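Local coordinates for protein methyltransferase (Streptomyces regensis, PDB 5N5D) that probably transfers a methyl group from S-adenosylmethionine to a hydroxyl oxygen of a precursor in the biosynthesis of tomaymycin, at residues A80-W94 against A109-A122. Numbering follows the deposited sequence.
Sequences ARALPPDGRLVTIEW and AGVAHLVEQHVGRA. With SAM (S-adenosylmethionine), chain H.
Strands 88-93 and 115-119 run parallel, 13° apart, as the two strands of a beta-alpha-beta crossover through helix 96-108, at one edge of the Rossmann-like sheet of this methyltransferase. Six backbone hydrogen bonds zip them together, from Leu89 N to Leu114 O (2.7 Å) through to Gly120 N on Glu93 O. Ahead of both strands, Leu114 packs CD2 against the carbonyl oxygens of Pro84, Pro85 and Gly87, while Ala80 CB rests on Val111 CG2. Arg81 NH2 reaches Ala109 O (3.1 Å) in the carbonyl plane, on a lone pair; a water ties Arg81 NE to the same oxygen, and the same NH2 forms a salt bridge to Asp25 OD2. On one face of the sheet, Thr91 CG2 touches both Val115 CG1 and Gln117 CG; its hydroxyl, anti to the backbone N (chi1 -174°), bonds to Thr70 and Glu67. The other face carries a polar chain. The bent Arg88 side chain makes a salt bridge to Glu116 whose hydrogen bond, Arg88 NE to Glu116 OE1, is weak at 3.4 Å; a water spans it by bonding both atoms. Glu116 OE2 accepts the in-plane NE2-H of His118 (2.6 Å) on its anti lone pair, and that hold probably fixes the imidazole, whose CD2 packs on Val90 CG1. At the C-terminal ends lies the cofactor: the Glu93 carboxylate takes both ribose hydroxyls, OE1 from O3' and OE2 from O2', as acidic residues closing this strand do in Rossmann-like methyltransferases. Trp94 lays its ring edge, at CE3, against Arg121 N, and one residue further on, Ala122 N donates to N1 of the cofactor's adenine at 3.0 Å.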
# COMPACT_ATOMS: atom_id res chain seq x y z
N ALA A 80 14.99 7.48 2.52
CA ALA A 80 16.39 7.25 2.84
C ALA A 80 16.53 6.39 4.09
O ALA A 80 17.47 5.60 4.20
CB ALA A 80 17.12 8.58 3.03
N ARG A 81 15.60 6.51 5.04
CA ARG A 81 15.70 5.72 6.26
C ARG A 81 15.34 4.26 6.06
O ARG A 81 15.56 3.45 6.97
CB ARG A 81 14.82 6.35 7.35
CG ARG A 81 15.47 7.57 7.96
CD ARG A 81 14.64 8.22 9.05
NE ARG A 81 15.44 9.19 9.78
CZ ARG A 81 14.95 10.11 10.60
NH1 ARG A 81 13.65 10.20 10.81
NH2 ARG A 81 15.77 10.96 11.20
N ALA A 82 14.81 3.89 4.90
CA ALA A 82 14.60 2.49 4.55
C ALA A 82 15.87 1.83 4.03
O ALA A 82 15.91 0.60 3.91
CB ALA A 82 13.50 2.36 3.50
N LEU A 83 16.90 2.61 3.72
CA LEU A 83 18.05 2.11 2.99
C LEU A 83 19.05 1.40 3.91
O LEU A 83 19.22 1.78 5.07
CB LEU A 83 18.78 3.24 2.29
CG LEU A 83 18.06 3.93 1.13
CD1 LEU A 83 18.79 5.21 0.76
CD2 LEU A 83 17.98 2.99 -0.05
N PRO A 84 19.75 0.40 3.39
CA PRO A 84 20.90 -0.15 4.10
C PRO A 84 22.08 0.80 4.04
O PRO A 84 22.07 1.76 3.25
CB PRO A 84 21.19 -1.44 3.32
CG PRO A 84 20.80 -1.09 1.93
CD PRO A 84 19.57 -0.24 2.07
N PRO A 85 23.13 0.56 4.82
CA PRO A 85 24.25 1.51 4.84
C PRO A 85 24.95 1.68 3.51
O PRO A 85 25.63 2.70 3.32
CB PRO A 85 25.19 0.90 5.89
CG PRO A 85 24.32 0.08 6.75
CD PRO A 85 23.27 -0.48 5.85
N ASP A 86 24.83 0.73 2.58
CA ASP A 86 25.42 0.89 1.25
C ASP A 86 24.39 1.33 0.22
O ASP A 86 24.67 1.28 -0.98
CB ASP A 86 26.10 -0.41 0.80
CG ASP A 86 25.13 -1.58 0.64
OD1 ASP A 86 23.98 -1.50 1.10
OD2 ASP A 86 25.55 -2.59 0.03
N GLY A 87 23.23 1.81 0.67
CA GLY A 87 22.19 2.23 -0.25
C GLY A 87 22.34 3.68 -0.68
O GLY A 87 23.18 4.43 -0.20
N ARG A 88 21.48 4.08 -1.62
CA ARG A 88 21.45 5.46 -2.05
C ARG A 88 20.05 5.86 -2.48
O ARG A 88 19.34 5.07 -3.12
CB ARG A 88 22.44 5.73 -3.20
CG ARG A 88 22.59 7.21 -3.52
CD ARG A 88 24.04 7.64 -3.68
NE ARG A 88 24.63 7.16 -4.93
CZ ARG A 88 25.39 6.07 -5.05
NH1 ARG A 88 25.87 5.73 -6.24
NH2 ARG A 88 25.68 5.32 -4.00
N LEU A 89 19.67 7.07 -2.11
CA LEU A 89 18.49 7.76 -2.61
C LEU A 89 18.96 8.85 -3.56
O LEU A 89 19.73 9.73 -3.16
CB LEU A 89 17.66 8.35 -1.47
CG LEU A 89 16.51 9.26 -1.92
CD1 LEU A 89 15.45 8.46 -2.66
CD2 LEU A 89 15.91 9.98 -0.72
N VAL A 90 18.52 8.78 -4.81
CA VAL A 90 18.77 9.84 -5.78
C VAL A 90 17.47 10.62 -5.89
O VAL A 90 16.43 10.04 -6.22
CB VAL A 90 19.20 9.26 -7.13
CG1 VAL A 90 19.46 10.38 -8.14
CG2 VAL A 90 20.45 8.40 -6.97
N THR A 91 17.51 11.92 -5.60
CA THR A 91 16.29 12.71 -5.61
C THR A 91 16.49 13.98 -6.43
O THR A 91 17.58 14.56 -6.45
CB THR A 91 15.82 13.03 -4.18
OG1 THR A 91 14.55 13.68 -4.23
CG2 THR A 91 16.85 13.88 -3.43
N ILE A 92 15.43 14.38 -7.13
CA ILE A 92 15.45 15.46 -8.11
C ILE A 92 14.45 16.53 -7.71
O ILE A 92 13.29 16.23 -7.42
CB ILE A 92 15.12 14.96 -9.52
CG1 ILE A 92 16.04 13.81 -9.93
CG2 ILE A 92 15.21 16.12 -10.52
CD1 ILE A 92 15.64 13.12 -11.23
N GLU A 93 14.87 17.79 -7.80
CA GLU A 93 14.01 18.93 -7.48
C GLU A 93 14.35 20.11 -8.39
O GLU A 93 15.52 20.47 -8.54
CB GLU A 93 14.18 19.34 -6.01
CG GLU A 93 13.50 20.65 -5.63
CD GLU A 93 12.02 20.64 -5.95
OE1 GLU A 93 11.34 19.65 -5.61
OE2 GLU A 93 11.54 21.62 -6.56
N TRP A 94 13.31 20.73 -8.97
CA TRP A 94 13.49 21.84 -9.90
C TRP A 94 13.86 23.15 -9.20
O TRP A 94 14.64 23.94 -9.75
CB TRP A 94 12.21 22.00 -10.72
CG TRP A 94 12.03 23.32 -11.40
CD1 TRP A 94 11.10 24.28 -11.10
CD2 TRP A 94 12.77 23.82 -12.52
NE1 TRP A 94 11.23 25.35 -11.95
CE2 TRP A 94 12.25 25.09 -12.83
CE3 TRP A 94 13.83 23.32 -13.28
CZ2 TRP A 94 12.75 25.87 -13.87
CZ3 TRP A 94 14.33 24.10 -14.31
CH2 TRP A 94 13.79 25.35 -14.60
N ALA A 109 18.44 14.63 9.75
CA ALA A 109 17.91 13.28 9.86
C ALA A 109 19.00 12.22 9.96
O ALA A 109 18.68 11.07 10.26
CB ALA A 109 17.03 12.98 8.65
N GLY A 110 20.26 12.58 9.70
CA GLY A 110 21.34 11.61 9.75
C GLY A 110 21.48 10.74 8.53
O GLY A 110 22.07 9.66 8.62
N VAL A 111 20.98 11.18 7.37
CA VAL A 111 20.97 10.35 6.17
C VAL A 111 21.66 11.03 4.99
O VAL A 111 21.55 10.55 3.86
CB VAL A 111 19.53 9.94 5.78
CG1 VAL A 111 18.89 9.13 6.90
CG2 VAL A 111 18.68 11.16 5.45
N ALA A 112 22.38 12.13 5.23
CA ALA A 112 22.98 12.86 4.12
C ALA A 112 23.95 11.99 3.32
O ALA A 112 24.08 12.16 2.11
CB ALA A 112 23.70 14.11 4.63
N HIS A 113 24.62 11.05 3.99
CA HIS A 113 25.56 10.16 3.31
C HIS A 113 24.87 9.17 2.39
O HIS A 113 25.55 8.52 1.59
CB HIS A 113 26.39 9.39 4.35
CG HIS A 113 25.59 8.46 5.21
ND1 HIS A 113 24.74 8.91 6.20
CD2 HIS A 113 25.51 7.11 5.24
CE1 HIS A 113 24.17 7.88 6.79
NE2 HIS A 113 24.62 6.77 6.23
N LEU A 114 23.55 9.05 2.48
CA LEU A 114 22.78 8.14 1.65
C LEU A 114 22.07 8.82 0.49
O LEU A 114 21.41 8.14 -0.29
CB LEU A 114 21.73 7.41 2.49
CG LEU A 114 22.25 6.61 3.68
CD1 LEU A 114 21.08 6.16 4.55
CD2 LEU A 114 23.05 5.42 3.23
N VAL A 115 22.16 10.14 0.37
CA VAL A 115 21.32 10.88 -0.56
C VAL A 115 22.19 11.62 -1.57
O VAL A 115 23.18 12.26 -1.20
CB VAL A 115 20.38 11.86 0.17
CG1 VAL A 115 19.46 12.56 -0.83
CG2 VAL A 115 19.55 11.12 1.20
N GLU A 116 21.80 11.52 -2.83
CA GLU A 116 22.40 12.26 -3.93
C GLU A 116 21.32 13.17 -4.50
O GLU A 116 20.39 12.69 -5.16
CB GLU A 116 22.94 11.30 -4.99
CG GLU A 116 23.44 11.93 -6.26
CD GLU A 116 23.82 10.89 -7.28
OE1 GLU A 116 24.54 9.94 -6.91
OE2 GLU A 116 23.37 11.00 -8.44
N GLN A 117 21.42 14.46 -4.22
CA GLN A 117 20.43 15.42 -4.68
C GLN A 117 20.84 16.02 -6.02
O GLN A 117 22.01 16.29 -6.27
CB GLN A 117 20.25 16.55 -3.67
CG GLN A 117 19.62 16.12 -2.36
CD GLN A 117 19.28 17.31 -1.49
OE1 GLN A 117 19.89 17.52 -0.45
NE2 GLN A 117 18.30 18.09 -1.92
N HIS A 118 19.83 16.26 -6.87
CA HIS A 118 20.00 16.94 -8.14
C HIS A 118 19.02 18.10 -8.21
O HIS A 118 17.87 17.97 -7.77
CB HIS A 118 19.77 16.00 -9.33
CG HIS A 118 20.78 14.90 -9.42
ND1 HIS A 118 21.84 14.93 -10.30
CD2 HIS A 118 20.90 13.74 -8.73
CE1 HIS A 118 22.57 13.83 -10.15
NE2 HIS A 118 22.02 13.09 -9.20
N VAL A 119 19.47 19.22 -8.76
CA VAL A 119 18.64 20.41 -8.93
C VAL A 119 18.47 20.65 -10.43
O VAL A 119 19.46 20.85 -11.14
CB VAL A 119 19.25 21.63 -8.24
CG1 VAL A 119 18.45 22.89 -8.55
CG2 VAL A 119 19.30 21.41 -6.74
N GLY A 120 17.23 20.63 -10.89
CA GLY A 120 16.94 20.93 -12.28
C GLY A 120 15.67 20.25 -12.72
O GLY A 120 14.96 19.61 -11.94
N ARG A 121 15.38 20.40 -14.02
CA ARG A 121 14.22 19.76 -14.62
C ARG A 121 14.43 18.25 -14.67
O ARG A 121 15.44 17.78 -15.20
CB ARG A 121 13.98 20.29 -16.03
CG ARG A 121 12.87 21.31 -16.16
CD ARG A 121 12.70 21.71 -17.61
NE ARG A 121 12.36 20.55 -18.44
CZ ARG A 121 12.79 20.34 -19.68
NH1 ARG A 121 13.59 21.21 -20.28
NH2 ARG A 121 12.41 19.25 -20.33
N ALA A 122 13.47 17.49 -14.15
CA ALA A 122 13.65 16.05 -14.05
C ALA A 122 13.93 15.41 -15.40
O ALA A 122 14.77 14.51 -15.51
CB ALA A 122 12.44 15.41 -13.39
N SAM H . 7.82 14.32 -2.53
CA SAM H . 7.65 15.48 -1.64
C SAM H . 7.15 15.02 -0.23
O SAM H . 6.23 14.17 -0.22
OXT SAM H . 7.68 15.53 0.77
CB SAM H . 6.66 16.51 -2.25
CG SAM H . 6.98 16.81 -3.71
SD SAM H . 5.89 18.15 -4.24
CE SAM H . 4.37 17.29 -4.41
C5' SAM H . 6.31 18.32 -6.01
C4' SAM H . 7.70 18.87 -6.24
O4' SAM H . 8.11 18.67 -7.61
C3' SAM H . 7.85 20.37 -5.95
O3' SAM H . 8.88 20.56 -4.98
C2' SAM H . 8.17 20.98 -7.32
O2' SAM H . 9.06 22.09 -7.25
C1' SAM H . 8.85 19.80 -8.01
N9 SAM H . 8.83 19.86 -9.47
C8 SAM H . 7.81 20.28 -10.28
N7 SAM H . 8.05 20.16 -11.56
C5 SAM H . 9.33 19.61 -11.60
C6 SAM H . 10.16 19.21 -12.66
N6 SAM H . 9.81 19.31 -13.95
N1 SAM H . 11.36 18.68 -12.36
C2 SAM H . 11.71 18.57 -11.07
N3 SAM H . 11.01 18.91 -9.99
C4 SAM H . 9.82 19.43 -10.32
O HOH W 1 18.06 8.20 10.56
O HOH W 2 24.15 7.38 -7.63